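Side-chain contacts in MMACHC-like protein (Caenorhabditis elegans, PDB 5UJC), which probably removes the upper axial ligand of cobalamins, acting as a flavin-dependent cyanocobalamin reductase and a glutathione-dependent demethylase in B12 trafficking: residues E37-S42 with M134-H139; Y147-F152 with T217-F222. All blocks are in the same frame, centred on the assembly; numbering follows the deposited sequence.

Contact 1: E37-S42 with M134-H139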
loop_
_atom_site.group_PDB
_atom_site.type_symbol
_atom_site.label_atom_id
_atom_site.label_comp_id
_atom_site.label_asym_id
_atom_site.label_seq_id
_atom_site.Cartn_x
_atom_site.Cartn_y
_atom_site.Cartn_z
ATOM N N GLU A 37 2.029 15.374 -12.881
ATOM C CA GLU A 37 3.204 15.468 -13.772
ATOM C C GLU A 37 3.707 14.067 -14.160
ATOM O O GLU A 37 4.074 13.825 -15.313
ATOM C CB GLU A 37 4.335 16.301 -13.107
ATOM C CG GLU A 37 5.649 16.374 -13.904
ATOM C CD GLU A 37 6.803 17.005 -13.114
ATOM O OE1 GLU A 37 6.785 16.969 -11.848
ATOM O OE2 GLU A 37 7.742 17.521 -13.759
ATOM N N ALA A 38 3.689 13.137 -13.199
ATOM C CA ALA A 38 4.204 11.815 -13.429
ATOM C C ALA A 38 3.254 10.969 -14.334
ATOM O O ALA A 38 3.716 10.312 -15.271
ATOM C CB ALA A 38 4.448 11.104 -12.120
ATOM N N VAL A 39 1.954 10.962 -14.027
ATOM C CA VAL A 39 1.017 10.172 -14.839
ATOM C C VAL A 39 0.732 10.796 -16.167
ATOM O O VAL A 39 0.351 10.094 -17.114
ATOM C CB VAL A 39 -0.323 9.843 -14.112
ATOM C CG1 VAL A 39 -0.063 9.031 -12.851
ATOM C CG2 VAL A 39 -1.136 11.090 -13.777
ATOM N N GLY A 40 0.940 12.109 -16.263
ATOM C CA GLY A 40 0.608 12.870 -17.459
ATOM C C GLY A 40 -0.618 13.728 -17.216
ATOM O O GLY A 40 -1.678 13.227 -16.796
ATOM N N GLU A 41 -0.501 15.017 -17.510
ATOM C CA GLU A 41 -1.552 15.963 -17.184
ATOM C C GLU A 41 -2.850 15.669 -17.954
ATOM O O GLU A 41 -3.931 16.034 -17.506
ATOM C CB GLU A 41 -1.080 17.399 -17.458
ATOM C CG GLU A 41 -0.013 17.890 -16.475
ATOM C CD GLU A 41 1.390 17.906 -17.068
ATOM O OE1 GLU A 41 1.860 16.841 -17.533
ATOM O OE2 GLU A 41 2.028 18.990 -17.071
ATOM N N SER A 42 -2.731 15.041 -19.120
ATOM C CA SER A 42 -3.893 14.703 -19.914
ATOM C C SER A 42 -4.224 13.234 -19.877
ATOM O O SER A 42 -5.087 12.775 -20.615
ATOM C CB SER A 42 -3.728 15.168 -21.382
ATOM O OG SER A 42 -2.606 14.571 -22.043
ATOM N N MET A 134 -0.938 3.897 -6.992
ATOM C CA MET A 134 -0.200 3.974 -5.732
ATOM C C MET A 134 1.308 3.927 -5.866
ATOM O O MET A 134 2.027 4.596 -5.118
ATOM C CB MET A 134 -0.650 2.849 -4.807
ATOM C CG MET A 134 -2.024 3.009 -4.300
ATOM S SD MET A 134 -2.190 4.471 -3.283
ATOM C CE MET A 134 -3.849 4.273 -2.688
ATOM N N GLN A 135 1.804 3.153 -6.826
ATOM C CA GLN A 135 3.262 3.078 -7.016
ATOM C C GLN A 135 3.814 4.399 -7.517
ATOM O O GLN A 135 4.906 4.822 -7.129
ATOM C CB GLN A 135 3.640 1.926 -7.947
ATOM C CG GLN A 135 3.228 0.578 -7.374
ATOM C CD GLN A 135 3.060 -0.465 -8.434
ATOM O OE1 GLN A 135 2.309 -0.273 -9.398
ATOM N NE2 GLN A 135 3.772 -1.583 -8.287
ATOM N N THR A 136 3.032 5.095 -8.333
ATOM C CA THR A 136 3.423 6.438 -8.771
ATOM C C THR A 136 3.413 7.414 -7.580
ATOM O O THR A 136 4.368 8.168 -7.394
ATOM C CB THR A 136 2.524 6.928 -9.908
ATOM O OG1 THR A 136 2.742 6.110 -11.070
ATOM C CG2 THR A 136 2.820 8.365 -10.271
ATOM N N CYS A 137 2.364 7.353 -6.743
ATOM C CA CYS A 137 2.356 8.170 -5.529
ATOM C C CYS A 137 3.594 7.892 -4.672
ATOM O O CYS A 137 4.204 8.796 -4.151
ATOM C CB CYS A 137 1.105 7.920 -4.668
ATOM S SG CYS A 137 -0.433 8.436 -5.414
ATOM N N GLY A 138 3.913 6.620 -4.489
ATOM C CA GLY A 138 5.036 6.253 -3.647
ATOM C C GLY A 138 6.348 6.799 -4.140
ATOM O O GLY A 138 7.232 7.195 -3.334
ATOM N N HIS A 139 6.503 6.834 -5.455
ATOM C CA HIS A 139 7.742 7.334 -6.040
ATOM C C HIS A 139 7.836 8.874 -5.905
ATOM O O HIS A 139 8.850 9.411 -5.423
ATOM C CB HIS A 139 7.821 6.912 -7.502
ATOM C CG HIS A 139 9.176 7.087 -8.116
ATOM N ND1 HIS A 139 10.112 6.084 -8.135
ATOM C CD2 HIS A 139 9.750 8.152 -8.717
ATOM C CE1 HIS A 139 11.203 6.513 -8.741
ATOM N NE2 HIS A 139 11.009 7.769 -9.102
#
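Ala38 and Val39 meet Thr136 through methyl groups alone, and no flat group lies between them. The planar side chains of helix 134-140 are engaged elsewhere: His139 meets Phe145 edge-to-face and bonds through ND1 to the backbone N of Tyr146, while the Gln135 amide uses NE2 to reach both Gly173 O and O34 of the bound co-methylcobalamin. The contact itself is built around the γ-methyl of Thr136. Thr136 CG2 stands 3.7 Å from Ala38 CB, with the CB-CG2 bond of Thr136 aimed roughly at that methyl. To one side Thr136 CG2 lies 3.9 Å from Val39 CG1, where the two branched side chains pass at a slant. A single methyl thus dips between Ala38 CB and Val39 CG1, which are themselves 5.0 Å apart. The torsion of Thr136 places CG2 trans to its own backbone N (chi1 -66° for OG1) and turns the hydroxyl aside; Thr136 OG1 is 4.4 Å from Val39 CG1. In a family assigned to the FMN-dependent nitroreductase clan, this joins the C-terminal end of helix 32-39 to helix 134-140 in the wall of the cobalamin pocket. The apolar patch is buried, and Tyr35 and Tyr146 also pack against Thr136. The ligand is held from both segments through backbone atoms: Val39 O is hydrogen-bonded to its O8R and Met134 N to its O63. Helix 32-39 ends at Val39, which probably helps leave its carbonyl available to the ligand; Gly40 departs from helical geometry with phi at 107°. On the partner helix the regular pattern runs on, with Gly138 N bonded to Met134 O at 2.8 Å.

Contact 2: Y147-F152 with T217-F222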
loop_
_atom_site.group_PDB
_atom_site.type_symbol
_atom_site.label_atom_id
_atom_site.label_comp_id
_atom_site.label_asym_id
_atom_site.label_seq_id
_atom_site.Cartn_x
_atom_site.Cartn_y
_atom_site.Cartn_z
ATOM N N TYR A 147 10.065 0.625 -9.788
ATOM C CA TYR A 147 10.778 0.011 -10.888
ATOM C C TYR A 147 9.785 -0.391 -11.975
ATOM O O TYR A 147 8.968 -1.326 -11.789
ATOM C CB TYR A 147 11.591 -1.197 -10.387
ATOM C CG TYR A 147 12.697 -0.777 -9.492
ATOM C CD1 TYR A 147 13.882 -0.296 -10.006
ATOM C CD2 TYR A 147 12.551 -0.799 -8.111
ATOM C CE1 TYR A 147 14.855 0.209 -9.192
ATOM C CE2 TYR A 147 13.547 -0.320 -7.272
ATOM C CZ TYR A 147 14.681 0.218 -7.818
ATOM O OH TYR A 147 15.668 0.736 -7.002
ATOM N N GLN A 148 9.845 0.323 -13.108
ATOM C CA GLN A 148 8.860 0.163 -14.154
ATOM C C GLN A 148 9.480 -0.587 -15.336
ATOM O O GLN A 148 10.560 -0.228 -15.774
ATOM C CB GLN A 148 8.397 1.536 -14.625
ATOM C CG GLN A 148 7.792 2.377 -13.514
ATOM C CD GLN A 148 7.012 3.559 -14.042
ATOM O OE1 GLN A 148 6.066 3.400 -14.816
ATOM N NE2 GLN A 148 7.394 4.739 -13.630
ATOM N N PRO A 149 8.766 -1.600 -15.896
ATOM C CA PRO A 149 9.362 -2.354 -16.992
ATOM C C PRO A 149 9.793 -1.480 -18.174
ATOM O O PRO A 149 10.835 -1.753 -18.800
ATOM C CB PRO A 149 8.246 -3.310 -17.407
ATOM C CG PRO A 149 7.463 -3.531 -16.154
ATOM C CD PRO A 149 7.523 -2.238 -15.404
ATOM N N CYS A 150 9.026 -0.423 -18.455
ATOM C CA CYS A 150 9.335 0.487 -19.593
ATOM C C CYS A 150 10.652 1.249 -19.405
ATOM O O CYS A 150 11.181 1.808 -20.370
ATOM C CB CYS A 150 8.183 1.503 -19.818
ATOM S SG CYS A 150 7.875 2.672 -18.435
ATOM N N HIS A 151 11.156 1.316 -18.152
ATOM C CA HIS A 151 12.452 1.968 -17.873
ATOM C C HIS A 151 13.670 1.025 -17.961
ATOM O O HIS A 151 14.804 1.457 -17.731
ATOM C CB HIS A 151 12.424 2.636 -16.489
ATOM C CG HIS A 151 11.494 3.805 -16.396
ATOM N ND1 HIS A 151 10.989 4.254 -15.195
ATOM C CD2 HIS A 151 10.978 4.618 -17.350
ATOM C CE1 HIS A 151 10.207 5.296 -15.410
ATOM N NE2 HIS A 151 10.182 5.537 -16.708
ATOM N N PHE A 152 13.426 -0.251 -18.280
ATOM C CA PHE A 152 14.479 -1.265 -18.316
ATOM C C PHE A 152 14.486 -2.042 -19.651
ATOM O O PHE A 152 14.884 -3.196 -19.725
ATOM C CB PHE A 152 14.367 -2.161 -17.073
ATOM C CG PHE A 152 14.674 -1.423 -15.798
ATOM C CD1 PHE A 152 16.001 -1.259 -15.385
ATOM C CD2 PHE A 152 13.679 -0.707 -15.126
ATOM C CE1 PHE A 152 16.311 -0.474 -14.284
ATOM C CE2 PHE A 152 13.990 0.086 -14.025
ATOM C CZ PHE A 152 15.314 0.211 -13.618
ATOM N N THR A 217 15.272 -9.186 -12.877
ATOM C CA THR A 217 15.024 -10.420 -12.126
ATOM C C THR A 217 13.919 -10.204 -11.087
ATOM O O THR A 217 13.028 -11.032 -10.937
ATOM C CB THR A 217 16.294 -10.927 -11.452
ATOM O OG1 THR A 217 17.275 -11.178 -12.453
ATOM C CG2 THR A 217 16.035 -12.217 -10.682
ATOM N N ALA A 218 13.980 -9.079 -10.381
ATOM C CA ALA A 218 12.966 -8.764 -9.359
ATOM C C ALA A 218 11.580 -8.674 -10.001
ATOM O O ALA A 218 10.585 -9.193 -9.451
ATOM C CB ALA A 218 13.313 -7.463 -8.657
ATOM N N LEU A 219 11.503 -8.020 -11.165
ATOM C CA LEU A 219 10.236 -7.865 -11.828
ATOM C C LEU A 219 9.675 -9.199 -12.331
ATOM O O LEU A 219 8.448 -9.422 -12.275
ATOM C CB LEU A 219 10.328 -6.841 -12.964
ATOM C CG LEU A 219 10.522 -5.386 -12.519
ATOM C CD1 LEU A 219 10.827 -4.470 -13.675
ATOM C CD2 LEU A 219 9.329 -4.910 -11.779
ATOM N N GLU A 220 10.545 -10.083 -12.801
ATOM C CA GLU A 220 10.123 -11.440 -13.164
ATOM C C GLU A 220 9.642 -12.231 -11.939
ATOM O O GLU A 220 8.628 -12.899 -12.003
ATOM C CB GLU A 220 11.234 -12.181 -13.893
ATOM C CG GLU A 220 11.504 -11.590 -15.295
ATOM C CD GLU A 220 12.568 -12.315 -16.090
ATOM O OE1 GLU A 220 12.949 -13.428 -15.708
ATOM O OE2 GLU A 220 13.001 -11.771 -17.142
ATOM N N LYS A 221 10.368 -12.143 -10.832
ATOM C CA LYS A 221 9.966 -12.862 -9.610
ATOM C C LYS A 221 8.605 -12.365 -9.126
ATOM O O LYS A 221 7.773 -13.135 -8.655
ATOM C CB LYS A 221 11.010 -12.695 -8.505
ATOM C CG LYS A 221 12.271 -13.556 -8.675
ATOM C CD LYS A 221 12.004 -15.061 -8.458
ATOM C CE LYS A 221 11.215 -15.373 -7.169
ATOM N NZ LYS A 221 11.230 -16.823 -6.789
ATOM N N PHE A 222 8.382 -11.072 -9.256
ATOM C CA PHE A 222 7.106 -10.464 -8.858
ATOM C C PHE A 222 5.963 -10.949 -9.769
ATOM O O PHE A 222 4.943 -11.434 -9.297
ATOM C CB PHE A 222 7.240 -8.939 -8.901
ATOM C CG PHE A 222 5.974 -8.182 -8.540
ATOM C CD1 PHE A 222 5.286 -8.453 -7.358
ATOM C CD2 PHE A 222 5.506 -7.155 -9.363
ATOM C CE1 PHE A 222 4.168 -7.726 -7.026
ATOM C CE2 PHE A 222 4.387 -6.434 -9.015
ATOM C CZ PHE A 222 3.733 -6.709 -7.842
#
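Tyr147 starts the contact with its carbonyl oxygen, which lies 3.6 Å from Leu219 CD2. The segment leaves strand 145-147, one of the two strands of a small antiparallel sheet with 174-176, and folds at once into a 3-10 turn, which packs on helix 212-225 beside the cobalamin pocket of this nitroreductase-clan protein. The CB of Tyr147 points toward 217-222, but its ring runs past Leu219 to pack on Val215, earlier on the same helix, and on Leu176; OH is hydrogen-bonded to the backbone N of both Ile208 and Leu209. The CB of Gln148 points away from 217-222, and its OE1 is hydrogen-bonded to O7R of co-methylcobalamin, consistent with a role in substrate binding. Pro149 opens the turn and offers its ring to the leucine, with CG 4.3 Å from Leu219 CD1; its N is 4.2 Å from the same methyl. Leu219 thus spreads its two methyls under the bend of the chain, CG lying beside its own backbone N (chi1 -69°) and the fork extended from there; Trp159, Phe171 and Leu174 pack on it as well. Two bonds tighten the turn, His151 N to Gln148 O at 2.9 Å and Phe152 N to Pro149 O at 3.0 Å. Phe152 comes back towards the helix, touching Ser212 and Val215, and its backbone O is bonded to Arg216 NH2. Its ring has Gln148 O in plane at one edge, 3.2 Å from CD2, and its far corner CZ meets the edge of the Tyr147 ring in plane, 3.9 Å from CD1.

Overall arrangement
From the N terminus the chain passes helix 5-18 and strand 25-31 to reach helix 32-39, where contact 1 opens. A span of 91 residues, with strands 53-60 and 117-120 and the helices between them, runs round before helix 134-140 returns and closes it. Contact 2 opens soon after, at the end of strand 145-147, and closes 64 residues later on helix 212-225, once the chain has added strands 174-176 and 185-196. The two loops therefore follow in series, neither nested nor crossed. The centres of contacts 1 and 2 are about 17 Å apart. Their nearest atoms are about 5 Å apart, without touching; the same co-methylcobalamin contacts both, bringing two successive closures to one pocket.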